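Local structure of myosin regulatory light chain (2BL0) at residues 62-65 against 66-70; 44-47 against 48-52; 7-10 against 11-14. The protein serves as the regulatory light chain of a slime-mould myosin II and holds a calcium ion in one of its EF-hand loops. All blocks are in the same frame, centred on the assembly; numbering follows the deposited sequence. Where two conformers were deposited one is given.

Contact 1 (62-65 against 66-70); sequences PEFL and SMMGR. With CA (calcium ion), chain E.
Met-68 lays its CG over one face of the Phe-64 ring, one helical turn further along helix 61-72. Met-68 CG stands 3.7 Å from the centroid of the Phe-64 ring, a CH-pi contact displaced from the centre toward the rim. The sulfur follows at a slant: Met-68 SD lies 4.5 Å from the same Phe-64 centroid and 35° off the ring normal, a Met-aromatic contact that does not sit squarely over the face. Phe-64 has CG anti to the backbone N (chi1 175°), which swings the ring forward along the helix toward the next turn, while bends at chi2 and chi3 fold the Met-68 thioether in beside it. Met-67 approaches from another direction, its CE methyl coming obliquely to within 4.0 Å of Phe-64 CD1. With an alanine here instead of Phe-64, Met-68 CG would probably lose the surface it rests on, leaving a gap beneath a thioether freer to turn.

This is the exiting helix of a calcium-loaded EF-hand, and Glu-63, in its first turn, fills the twelfth and last loop position. Its carboxylate grips the calcium ion with both oxygens, Glu-63 OE1 at 2.5 Å and OE2 at 2.4 Å, and the backbone N of Gln-60 bonds to OE1 to help fix that pose. Asp-52, Thr-54, Asn-56 and the carbonyl of Lys-58 complete the protein ligands.

Beneath the side chains the helix is regular: Met-68 N bonds almost straight to Phe-64 O at 2.9 Å (170° at the hydrogen), followed by Gly-69 N to Leu-65 O. Leu-65 and Met-68 both touch Phe-8 of helix 3-15, and aromatic packing from another protein's chain reaches Met-67 and Met-68.

Contact 2 (44-47 against 48-52); sequences FNEM and FNEAD. With CA (calcium ion), chain E.
Phe-48 N bonds to Phe-44 O at 2.9 Å, one turn on along helix 41-51, and Phe-48 CB rests 3.6 Å from that same Phe-44 O. This is the close-packed side. Both rings point into the protein, Phe-44 against Leu-28, Gln-29 and Leu-32 of helix 25-35 and Phe-48 against Lys-25 and Ile-59. Phe-48 CG is anti to the backbone N (chi1 -174°), which carries its ring to that inner face. Met-47 O is gripped twice, by Ala-51 N in a rather long bond of 3.3 Å and by an aromatic side chain of another protein's chain.

The solvent side, with the exposed Glu-46 and Asn-49, is looser. Asn-49 OD1 lies 3.0 Å from Asn-45 O, two acceptors with no hydrogen bond between them; Asn-45 OD1 bonds to Lys-25 NZ. Glu-50 stands at the border of this side, against Met-67 and the other protein's chain. It is split over two conformers; in one its OE1 bonds to an aromatic side chain of that chain, and the side chain runs alongside Glu-46, pointing the same way with the carboxylate planes 16° apart. In that conformer Glu-46 OE2 and Glu-50 OE2 are 4.7 Å from one another, and the two like charges would probably repel mildly.

Asp-52 is the first residue past the helix, its N still bonded to Phe-48 O. Asp-52 OD1 binds the calcium ion at 2.3 Å and OD2 takes the N-H of Gly-57, the arrangement typical of an EF-hand in which the entering helix delivers the first ligand of the loop.

Contact 3 (7-10 against 11-14); sequences EFKE and AFEL
Lys-9 NZ comes obliquely to the Phe-12 ring, 4.0 Å from CD2, while Glu-13 OE2 lies at the edge of that ring, in its plane. The Phe-12 ring also meets Phe-61 edge-to-face, and Phe-8, one turn earlier, tilts its ring against an aromatic side chain of another protein's chain at about 55°. Both phenylalanines belong to helix 3-15, the entering helix of the first EF-hand, which pairs with the calcium-binding one: Phe-8 also reaches Met-72 on helix 61-72.

Across the outer side of the helix a salt bridge joins residues four apart. Lys-9 NZ donates to Glu-13 OE2 at 2.7 Å and reaches that oxygen from above the carboxylate plane, 41° out of it. The two chains cross at a slant: Lys-9 leaves the helix outward, with CG anti to the backbone N, and the bend at chi2 (68°) turns CD, CE and NZ forward toward the next turn, whereas Glu-13 bends at its own chi2 to bring its carboxylate round to the ammonium. Lys-9 also packs on Phe-61. Glu-13 CG passes close over the backbone, 3.3 Å from Lys-9 O, the same oxygen that accepts the Glu-13 N-H.

A further side faces another protein's chain. Glu-7 OE2 forms a salt bridge with a basic side chain of that chain, an aromatic side chain there packs on Ala-11, and apolar groups of it meet Glu-10 and Leu-14. Ala-11 CB lies 3.6 Å from Glu-7 O. Further along, Leu-14 N bonds to Glu-10 O at 3.1 Å, and Leu-14 CG sits 3.7 Å from the same Glu-10 O.

In the fold
Each contact lies within a single helix and is partly buried: Phe-64, Met-67, Met-68, Phe-44, Phe-48, Phe-8 and Phe-12 belong to the core, Glu-46, Asn-49 and Glu-13 to the surface. Contact 1 stands between the other two: Phe-64 CB packs 3.7 Å from Phe-12 CD1 of contact 3, and Met-67 SD lies 3.5 Å from Ala-51 CA of contact 2, whereas contacts 2 and 3 do not touch. Contacts 1 and 2 share the calcium ion, supplying the last and first ligands of one loop; contact 3 supplies none. Sulfur and aromatic packing dominates contact 1, while contact 2 sets like charges side by side and contact 3 a lysine-glutamate salt bridge.

Contact 1 (62-65 against 66-70)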
loop_
_atom_site.group_PDB
_atom_site.type_symbol
_atom_site.label_atom_id
_atom_site.label_comp_id
_atom_site.label_asym_id
_atom_site.label_seq_id
_atom_site.Cartn_x
_atom_site.Cartn_y
_atom_site.Cartn_z
ATOM N N PRO C 62 -17.845 19.756 -17.665
ATOM C CA PRO C 62 -16.377 19.606 -17.692
ATOM C C PRO C 62 -15.607 20.652 -16.873
ATOM O O PRO C 62 -14.551 20.318 -16.340
ATOM C CB PRO C 62 -16.031 19.672 -19.168
ATOM C CG PRO C 62 -17.296 19.153 -19.867
ATOM C CD PRO C 62 -18.429 19.682 -19.023
ATOM N N GLU C 63 -16.127 21.877 -16.797
ATOM C CA GLU C 63 -15.534 22.944 -15.985
ATOM C C GLU C 63 -15.645 22.628 -14.490
ATOM O O GLU C 63 -14.683 22.754 -13.751
ATOM C CB GLU C 63 -16.199 24.277 -16.296
ATOM C CG GLU C 63 -15.875 24.838 -17.675
ATOM C CD GLU C 63 -16.614 26.133 -17.950
ATOM O OE1 GLU C 63 -17.841 26.079 -17.977
ATOM O OE2 GLU C 63 -16.016 27.230 -18.044
ATOM N N PHE C 64 -16.841 22.236 -14.059
ATOM C CA PHE C 64 -17.098 21.817 -12.683
ATOM C C PHE C 64 -16.197 20.626 -12.340
ATOM O O PHE C 64 -15.561 20.607 -11.294
ATOM C CB PHE C 64 -18.574 21.449 -12.554
ATOM C CG PHE C 64 -18.973 20.885 -11.211
ATOM C CD1 PHE C 64 -19.156 21.729 -10.125
ATOM C CD2 PHE C 64 -19.180 19.515 -11.042
ATOM C CE1 PHE C 64 -19.535 21.230 -8.886
ATOM C CE2 PHE C 64 -19.561 18.999 -9.806
ATOM C CZ PHE C 64 -19.738 19.863 -8.719
ATOM N N LEU C 65 -16.156 19.635 -13.237
ATOM C CA LEU C 65 -15.355 18.425 -13.039
ATOM C C LEU C 65 -13.888 18.737 -12.846
ATOM O O LEU C 65 -13.242 18.200 -11.919
ATOM C CB LEU C 65 -15.490 17.467 -14.233
ATOM C CG LEU C 65 -14.734 16.136 -14.099
ATOM C CD1 LEU C 65 -15.209 15.412 -12.837
ATOM C CD2 LEU C 65 -14.906 15.268 -15.346
ATOM N N SER C 66 -13.339 19.574 -13.723
ATOM C CA SER C 66 -11.940 19.964 -13.611
ATOM C C SER C 66 -11.646 20.606 -12.235
ATOM O O SER C 66 -10.622 20.294 -11.587
ATOM C CB SER C 66 -11.538 20.919 -14.741
ATOM O OG SER C 66 -10.179 21.339 -14.584
ATOM N N MET C 67 -12.546 21.477 -11.793
ATOM C CA MET C 67 -12.363 22.207 -10.539
ATOM C C MET C 67 -12.431 21.279 -9.333
ATOM O O MET C 67 -11.535 21.313 -8.459
ATOM C CB MET C 67 -13.387 23.340 -10.425
ATOM C CG MET C 67 -13.386 24.053 -9.063
ATOM S SD MET C 67 -14.839 25.015 -8.833
ATOM C CE MET C 67 -16.057 23.749 -8.575
ATOM N N MET C 68 -13.462 20.434 -9.297
ATOM C CA MET C 68 -13.660 19.520 -8.180
ATOM C C MET C 68 -12.507 18.513 -8.125
ATOM O O MET C 68 -11.993 18.219 -7.048
ATOM C CB MET C 68 -14.994 18.788 -8.289
ATOM C CG MET C 68 -16.225 19.680 -8.186
ATOM S SD MET C 68 -16.359 20.477 -6.584
ATOM C CE MET C 68 -16.696 19.169 -5.548
ATOM N N GLY C 69 -12.126 17.990 -9.291
ATOM C CA GLY C 69 -10.966 17.107 -9.420
ATOM C C GLY C 69 -9.667 17.683 -8.893
ATOM O O GLY C 69 -8.908 16.985 -8.209
ATOM N N ARG C 70 -9.413 18.958 -9.187
ATOM C CA ARG C 70 -8.202 19.636 -8.734
ATOM C C ARG C 70 -8.134 19.603 -7.203
ATOM O O ARG C 70 -7.101 19.271 -6.631
ATOM C CB ARG C 70 -8.155 21.089 -9.244
ATOM C CG ARG C 70 -7.682 21.258 -10.718
ATOM C CD ARG C 70 -7.714 22.721 -11.285
ATOM N NE ARG C 70 -8.807 23.556 -10.752
ATOM C CZ ARG C 70 -8.770 24.235 -9.590
ATOM N NH1 ARG C 70 -7.696 24.206 -8.802
ATOM N NH2 ARG C 70 -9.822 24.947 -9.203
HETATM CA CA CA E . -17.988 28.421 -18.829
#

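Contact 2 (44-47 against 48-52)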
loop_
_atom_site.group_PDB
_atom_site.type_symbol
_atom_site.label_atom_id
_atom_site.label_comp_id
_atom_site.label_asym_id
_atom_site.label_seq_id
_atom_site.Cartn_x
_atom_site.Cartn_y
_atom_site.Cartn_z
ATOM N N PHE C 44 -18.850 34.433 -3.141
ATOM C CA PHE C 44 -19.715 33.919 -4.211
ATOM C C PHE C 44 -19.108 34.160 -5.578
ATOM O O PHE C 44 -19.036 33.258 -6.405
ATOM C CB PHE C 44 -21.117 34.540 -4.177
ATOM C CG PHE C 44 -21.989 34.108 -5.325
ATOM C CD1 PHE C 44 -22.681 32.906 -5.264
ATOM C CD2 PHE C 44 -22.068 34.866 -6.487
ATOM C CE1 PHE C 44 -23.462 32.492 -6.314
ATOM C CE2 PHE C 44 -22.836 34.451 -7.555
ATOM C CZ PHE C 44 -23.542 33.253 -7.467
ATOM N N ASN C 45 -18.681 35.388 -5.843
ATOM C CA ASN C 45 -18.062 35.679 -7.126
ATOM C C ASN C 45 -16.815 34.843 -7.324
ATOM O O ASN C 45 -16.579 34.342 -8.423
ATOM C CB ASN C 45 -17.725 37.177 -7.257
ATOM C CG ASN C 45 -18.958 38.030 -7.393
ATOM O OD1 ASN C 45 -19.977 37.581 -7.924
ATOM N ND2 ASN C 45 -18.890 39.262 -6.896
ATOM N N GLU C 46 -16.044 34.658 -6.251
ATOM C CA GLU C 46 -14.824 33.837 -6.298
ATOM C C GLU C 46 -15.163 32.392 -6.657
ATOM O O GLU C 46 -14.524 31.799 -7.516
ATOM C CB GLU C 46 -14.112 33.889 -4.942
ATOM C CG GLU C 46 -12.929 32.962 -4.727
ATOM C CD GLU C 46 -12.374 33.092 -3.311
ATOM O OE1 GLU C 46 -13.119 32.828 -2.329
ATOM O OE2 GLU C 46 -11.201 33.483 -3.168
ATOM N N MET C 47 -16.185 31.834 -6.017
ATOM C CA MET C 47 -16.516 30.425 -6.245
ATOM C C MET C 47 -17.071 30.242 -7.660
ATOM O O MET C 47 -16.774 29.249 -8.318
ATOM C CB MET C 47 -17.446 29.856 -5.165
ATOM C CG MET C 47 -18.970 29.970 -5.423
ATOM S SD MET C 47 -19.951 29.381 -4.038
ATOM C CE MET C 47 -19.946 27.697 -4.322
ATOM N N PHE C 48 -17.847 31.214 -8.143
ATOM C CA PHE C 48 -18.420 31.096 -9.478
ATOM C C PHE C 48 -17.307 31.144 -10.531
ATOM O O PHE C 48 -17.269 30.333 -11.457
ATOM C CB PHE C 48 -19.491 32.158 -9.778
ATOM C CG PHE C 48 -20.173 31.922 -11.096
ATOM C CD1 PHE C 48 -21.242 31.040 -11.191
ATOM C CD2 PHE C 48 -19.691 32.509 -12.251
ATOM C CE1 PHE C 48 -21.827 30.759 -12.412
ATOM C CE2 PHE C 48 -20.260 32.229 -13.478
ATOM C CZ PHE C 48 -21.342 31.352 -13.559
ATOM N N ASN C 49 -16.402 32.089 -10.352
ATOM C CA ASN C 49 -15.311 32.299 -11.278
ATOM C C ASN C 49 -14.336 31.129 -11.234
ATOM O O ASN C 49 -13.759 30.802 -12.248
ATOM C CB ASN C 49 -14.592 33.623 -10.990
ATOM C CG ASN C 49 -15.484 34.872 -11.229
ATOM O OD1 ASN C 49 -15.238 35.916 -10.637
ATOM N ND2 ASN C 49 -16.502 34.763 -12.093
ATOM N N GLU C 50 -14.164 30.493 -10.071
ATOM C CA GLU C 50 -13.299 29.300 -9.961
ATOM C C GLU C 50 -13.836 28.203 -10.880
ATOM O O GLU C 50 -13.069 27.495 -11.556
ATOM C CB GLU C 50 -13.309 28.744 -8.516
ATOM C CG GLU C 50 -12.434 29.484 -7.523
ATOM C CD GLU C 50 -12.592 29.014 -6.085
ATOM O OE1 GLU C 50 -13.597 28.337 -5.751
ATOM O OE2 GLU C 50 -11.689 29.339 -5.275
ATOM N N ALA C 51 -15.160 28.056 -10.881
ATOM C CA ALA C 51 -15.817 26.964 -11.605
ATOM C C ALA C 51 -15.940 27.286 -13.087
ATOM O O ALA C 51 -15.748 26.416 -13.928
ATOM C CB ALA C 51 -17.180 26.706 -11.024
ATOM N N ASP C 52 -16.234 28.544 -13.393
ATOM C CA ASP C 52 -16.427 29.007 -14.762
ATOM C C ASP C 52 -15.084 29.400 -15.383
ATOM O O ASP C 52 -14.787 30.581 -15.571
ATOM C CB ASP C 52 -17.397 30.193 -14.770
ATOM C CG ASP C 52 -17.688 30.726 -16.179
ATOM O OD1 ASP C 52 -17.645 29.956 -17.166
ATOM O OD2 ASP C 52 -17.989 31.935 -16.375
HETATM CA CA CA E . -17.988 28.421 -18.829
#

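Contact 3 (7-10 against 11-14)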
loop_
_atom_site.group_PDB
_atom_site.type_symbol
_atom_site.label_atom_id
_atom_site.label_comp_id
_atom_site.label_asym_id
_atom_site.label_seq_id
_atom_site.Cartn_x
_atom_site.Cartn_y
_atom_site.Cartn_z
ATOM N N GLU C 7 -19.742 10.474 -9.376
ATOM C CA GLU C 7 -20.262 11.189 -8.234
ATOM C C GLU C 7 -20.305 12.705 -8.517
ATOM O O GLU C 7 -21.270 13.397 -8.178
ATOM C CB GLU C 7 -19.387 10.916 -7.023
ATOM C CG GLU C 7 -19.934 11.509 -5.759
ATOM C CD GLU C 7 -19.224 11.014 -4.528
ATOM O OE1 GLU C 7 -17.990 11.228 -4.422
ATOM O OE2 GLU C 7 -19.908 10.434 -3.667
ATOM N N PHE C 8 -19.252 13.227 -9.129
ATOM C CA PHE C 8 -19.272 14.650 -9.461
ATOM C C PHE C 8 -20.337 14.953 -10.491
ATOM O O PHE C 8 -20.965 15.989 -10.421
ATOM C CB PHE C 8 -17.912 15.153 -9.935
ATOM C CG PHE C 8 -16.870 15.170 -8.862
ATOM C CD1 PHE C 8 -17.188 15.547 -7.558
ATOM C CD2 PHE C 8 -15.569 14.784 -9.145
ATOM C CE1 PHE C 8 -16.221 15.551 -6.578
ATOM C CE2 PHE C 8 -14.620 14.796 -8.169
ATOM C CZ PHE C 8 -14.954 15.182 -6.880
ATOM N N LYS C 9 -20.572 14.035 -11.416
ATOM C CA LYS C 9 -21.597 14.233 -12.435
ATOM C C LYS C 9 -22.982 14.209 -11.786
ATOM O O LYS C 9 -23.817 15.039 -12.103
ATOM C CB LYS C 9 -21.473 13.178 -13.554
ATOM C CG LYS C 9 -22.499 13.281 -14.686
ATOM C CD LYS C 9 -22.304 14.516 -15.536
ATOM C CE LYS C 9 -23.392 14.678 -16.596
ATOM N NZ LYS C 9 -23.867 16.091 -16.665
ATOM N N GLU C 10 -23.199 13.281 -10.853
ATOM C CA GLU C 10 -24.467 13.198 -10.135
ATOM C C GLU C 10 -24.743 14.498 -9.374
ATOM O O GLU C 10 -25.852 15.007 -9.400
ATOM C CB GLU C 10 -24.488 11.976 -9.199
ATOM C CG GLU C 10 -24.617 10.660 -9.943
ATOM C CD GLU C 10 -24.347 9.429 -9.093
ATOM O OE1 GLU C 10 -23.977 9.571 -7.913
ATOM O OE2 GLU C 10 -24.506 8.300 -9.623
ATOM N N ALA C 11 -23.717 15.048 -8.730
ATOM C CA ALA C 11 -23.843 16.303 -7.996
ATOM C C ALA C 11 -24.178 17.438 -8.933
ATOM O O ALA C 11 -25.054 18.246 -8.651
ATOM C CB ALA C 11 -22.579 16.614 -7.238
ATOM N N PHE C 12 -23.443 17.531 -10.044
ATOM C CA PHE C 12 -23.697 18.574 -11.024
ATOM C C PHE C 12 -25.163 18.508 -11.502
ATOM O O PHE C 12 -25.842 19.532 -11.659
ATOM C CB PHE C 12 -22.742 18.429 -12.209
ATOM C CG PHE C 12 -22.890 19.515 -13.239
ATOM C CD1 PHE C 12 -22.207 20.709 -13.104
ATOM C CD2 PHE C 12 -23.730 19.336 -14.326
ATOM C CE1 PHE C 12 -22.355 21.718 -14.062
ATOM C CE2 PHE C 12 -23.900 20.331 -15.276
ATOM C CZ PHE C 12 -23.198 21.524 -15.140
ATOM N N GLU C 13 -25.632 17.292 -11.753
ATOM C CA GLU C 13 -27.003 17.079 -12.212
ATOM C C GLU C 13 -28.003 17.612 -11.174
ATOM O O GLU C 13 -29.005 18.221 -11.536
ATOM C CB GLU C 13 -27.262 15.597 -12.509
ATOM C CG GLU C 13 -26.633 15.109 -13.808
ATOM C CD GLU C 13 -27.071 15.923 -15.002
ATOM O OE1 GLU C 13 -28.248 15.829 -15.394
ATOM O OE2 GLU C 13 -26.235 16.678 -15.525
ATOM N N LEU C 14 -27.729 17.400 -9.893
ATOM C CA LEU C 14 -28.614 17.919 -8.838
ATOM C C LEU C 14 -28.585 19.430 -8.836
ATOM O O LEU C 14 -29.611 20.076 -8.615
ATOM C CB LEU C 14 -28.208 17.427 -7.436
ATOM C CG LEU C 14 -28.543 16.000 -7.038
ATOM C CD1 LEU C 14 -28.312 15.838 -5.532
ATOM C CD2 LEU C 14 -29.977 15.614 -7.410
#